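Bucandin (Bungarus candidus, PDB 1F94) is a three-finger neurotoxin of krait venom that is thought to enhance acetylcholine release from presynaptic nerve endings. Local coordinates at residues A[41-46]-A[53-58]. Sequence-based numbering, arbitrary orientation. Where two conformers were deposited one is given.
Sequences KTCTEI and NKCCTT
Cys43 and Cys55 are joined by a disulfide, SG to SG 2.0 Å, with a torsion of -91° about the S-S bond. Cys43 reaches across with SG anti to its backbone N (chi1 -171°). The bridge lies where the two chains begin to part, and the tight part of the contact runs from it through the buried Asn53 to Ile46. The amide of Asn53 lies alongside the disulfide, with ND2 3.6 Å from SG of Cys43. The same ND2 donates to the backbone O of Thr44 at 2.9 Å. That oxygen lies in the plane of the Asn53 amide, but ND2 sits above the plane of the Thr44 carbonyl. The bond helps set the rotation of the amide and ties the irregular chain before strand 46-47 to strand 51-56.

Ile46 and Asn53 form an antiparallel hydrogen-bonded pair, with Ile46 N to Asn53 O 3.1 Å and Asn53 N to Ile46 O 2.9 Å. These strands belong to the third finger of the three-finger fold. Strand 51-56 also pairs with strand 23-29, where Trp27 touches both Ile46 and Asn53 and Phe23 touches Cys43.

The other side is polar and wetter. Here the extended side chain of Glu45 appears to stand in for a backbone acceptor: OE2 receives the N-H of Cys55 at 2.8 Å, nearly straight at 168°, on its anti lone pair. CG of Glu45 rests 3.7 Å from SG of Cys55. Lys54 makes no direct salt bridge with Glu45. On the solvent side a water accepts from Lys54 NZ and donates to Cys55 O; its unusually short approach to Glu45 OE2 is doubtful.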
ATOM      1  N   LYS A  41      -8.544  -3.670   4.643  1.00 20.50           N
ATOM      2  CA  LYS A  41      -9.935  -3.920   4.441  1.00 21.61           C
ATOM      3  C   LYS A  41     -10.627  -2.781   3.666  1.00 22.34           C
ATOM      4  O   LYS A  41     -11.547  -3.043   2.890  1.00 26.14           O
ATOM      5  CB  LYS A  41     -10.643  -4.051   5.766  0.50 24.23           C
ATOM      6  CG  LYS A  41     -12.062  -4.537   5.799  0.50 27.96           C
ATOM      7  CD  LYS A  41     -12.520  -4.976   7.163  0.50 34.61           C
ATOM      8  CE  LYS A  41     -11.486  -4.828   8.272  0.50 36.05           C
ATOM      9  NZ  LYS A  41     -10.639  -6.033   8.452  0.50 36.15           N
ATOM     10  N   THR A  42     -10.235  -1.565   3.891  1.00 24.80           N
ATOM     11  CA  THR A  42     -10.782  -0.382   3.257  1.00 27.00           C
ATOM     12  C   THR A  42      -9.640   0.332   2.596  1.00 25.61           C
ATOM     13  O   THR A  42      -8.515   0.371   3.068  1.00 30.77           O
ATOM     14  CB  THR A  42     -11.441   0.639   4.253  1.00 28.28           C
ATOM     15  OG1 THR A  42     -10.404   1.164   5.122  1.00 39.07           O
ATOM     16  CG2 THR A  42     -12.547  -0.020   5.036  1.00 36.62           C
ATOM     17  N   CYS A  43      -9.973   0.940   1.498  1.00 25.38           N
ATOM     18  CA  CYS A  43      -8.933   1.703   0.770  1.00 23.75           C
ATOM     19  C   CYS A  43      -9.655   2.741  -0.093  1.00 23.82           C
ATOM     20  O   CYS A  43     -10.561   2.425  -0.831  1.00 26.44           O
ATOM     21  CB  CYS A  43      -8.096   0.763  -0.081  1.00 23.42           C
ATOM     22  SG  CYS A  43      -6.597   1.462  -0.852  1.00 22.88           S
ATOM     23  N   THR A  44      -9.310   3.982   0.083  1.00 25.42           N
ATOM     24  CA  THR A  44      -9.861   5.122  -0.633  1.00 27.20           C
ATOM     25  C   THR A  44      -8.750   5.767  -1.458  1.00 24.96           C
ATOM     26  O   THR A  44      -7.668   6.030  -0.896  1.00 28.00           O
ATOM     27  CB  THR A  44     -10.433   6.164   0.368  1.00 32.32           C
ATOM     28  OG1 THR A  44     -11.402   5.514   1.147  1.00 41.68           O
ATOM     29  CG2 THR A  44     -11.067   7.323  -0.382  1.00 39.99           C
ATOM     30  N   GLU A  45      -8.927   6.005  -2.716  1.00 24.44           N
ATOM     31  CA  GLU A  45      -7.923   6.698  -3.477  1.00 24.66           C
ATOM     32  C   GLU A  45      -7.884   8.149  -3.039  1.00 23.36           C
ATOM     33  O   GLU A  45      -8.939   8.725  -2.707  1.00 25.74           O
ATOM     34  CB  GLU A  45      -8.204   6.500  -4.956  1.00 31.15           C
ATOM     35  CG  GLU A  45      -7.896   4.983  -5.077  1.00 33.39           C
ATOM     36  CD  GLU A  45      -7.431   4.608  -6.428  1.00 26.06           C
ATOM     37  OE1 GLU A  45      -7.863   5.274  -7.415  1.00 37.36           O
ATOM     38  OE2 GLU A  45      -6.756   3.576  -6.556  1.00 26.28           O
ATOM     39  N   ILE A  46      -6.662   8.663  -2.995  1.00 20.79           N
ATOM     40  CA  ILE A  46      -6.409  10.037  -2.532  1.00 20.63           C
ATOM     41  C   ILE A  46      -5.428  10.707  -3.474  1.00 19.70           C
ATOM     42  O   ILE A  46      -4.448  10.077  -3.949  1.00 19.72           O
ATOM     43  CB  ILE A  46      -5.831  10.058  -1.071  1.00 20.89           C
ATOM     44  CG1 ILE A  46      -6.694   9.290  -0.108  1.00 22.99           C
ATOM     45  CG2 ILE A  46      -5.552  11.469  -0.612  1.00 21.74           C
ATOM     46  CD1 ILE A  46      -6.040   8.999   1.238  1.00 27.16           C
ATOM     47  N   ASN A  53      -2.714   8.126  -2.791  1.00 17.94           N
ATOM     48  CA  ASN A  53      -2.919   6.738  -2.390  1.00 18.36           C
ATOM     49  C   ASN A  53      -3.656   6.044  -3.531  1.00 18.51           C
ATOM     50  O   ASN A  53      -4.694   6.522  -3.982  1.00 20.46           O
ATOM     51  CB  ASN A  53      -3.733   6.613  -1.106  1.00 18.69           C
ATOM     52  CG  ASN A  53      -3.868   5.175  -0.639  1.00 19.27           C
ATOM     53  OD1 ASN A  53      -2.882   4.476  -0.439  1.00 20.76           O
ATOM     54  ND2 ASN A  53      -5.104   4.752  -0.500  1.00 21.88           N
ATOM     55  N   LYS A  54      -3.160   4.868  -3.855  1.00 17.55           N
ATOM     56  CA  LYS A  54      -3.715   3.987  -4.883  1.00 18.39           C
ATOM     57  C   LYS A  54      -4.088   2.671  -4.247  1.00 17.86           C
ATOM     58  O   LYS A  54      -3.354   2.158  -3.381  1.00 18.44           O
ATOM     59  CB  LYS A  54      -2.718   3.793  -6.004  1.00 20.52           C
ATOM     60  CG  LYS A  54      -3.161   2.928  -7.131  1.00 24.85           C
ATOM     61  CD  LYS A  54      -2.352   2.733  -8.372  0.50 21.71           C
ATOM     62  CE  LYS A  54      -3.026   1.742  -9.290  0.50 20.75           C
ATOM     63  NZ  LYS A  54      -4.361   2.161  -9.841  0.50 22.61           N
ATOM     64  N   CYS A  55      -5.174   2.101  -4.718  1.00 19.02           N
ATOM     65  CA  CYS A  55      -5.725   0.849  -4.243  1.00 19.51           C
ATOM     66  C   CYS A  55      -5.758  -0.209  -5.339  1.00 19.52           C
ATOM     67  O   CYS A  55      -6.085   0.105  -6.473  1.00 22.35           O
ATOM     68  CB  CYS A  55      -7.207   1.102  -3.755  1.00 22.10           C
ATOM     69  SG  CYS A  55      -7.323   2.391  -2.501  1.00 22.84           S
ATOM     70  N   CYS A  56      -5.459  -1.453  -5.003  1.00 18.24           N
ATOM     71  CA  CYS A  56      -5.534  -2.533  -6.001  1.00 19.28           C
ATOM     72  C   CYS A  56      -5.893  -3.793  -5.303  1.00 18.96           C
ATOM     73  O   CYS A  56      -5.759  -3.909  -4.058  1.00 21.04           O
ATOM     74  CB  CYS A  56      -4.251  -2.626  -6.826  1.00 20.29           C
ATOM     75  SG  CYS A  56      -2.737  -2.906  -5.882  1.00 20.23           S
ATOM     76  N   THR A  57      -6.389  -4.827  -6.002  1.00 18.92           N
ATOM     77  CA  THR A  57      -6.993  -6.001  -5.379  1.00 20.11           C
ATOM     78  C   THR A  57      -6.411  -7.338  -5.803  1.00 21.45           C
ATOM     79  O   THR A  57      -7.064  -8.372  -5.619  1.00 23.33           O
ATOM     80  CB  THR A  57      -8.524  -6.018  -5.597  1.00 20.31           C
ATOM     81  OG1 THR A  57      -8.814  -6.062  -6.993  1.00 20.53           O
ATOM     82  CG2 THR A  57      -9.177  -4.801  -5.010  1.00 20.14           C
ATOM     83  N   THR A  58      -5.175  -7.390  -6.267  1.00 21.74           N
ATOM     84  CA  THR A  58      -4.549  -8.658  -6.595  1.00 21.74           C
ATOM     85  C   THR A  58      -3.175  -8.761  -5.928  1.00 20.32           C
ATOM     86  O   THR A  58      -2.549  -7.832  -5.523  1.00 19.98           O
ATOM     87  CB  THR A  58      -4.448  -8.927  -8.093  1.00 26.15           C
ATOM     88  OG1 THR A  58      -3.659  -7.860  -8.680  1.00 29.08           O
ATOM     89  CG2 THR A  58      -5.776  -8.852  -8.806  1.00 35.44           C
TER
HETATM   90  O   HOH W   1      -6.736   1.917  -8.320  1.00 28.70           O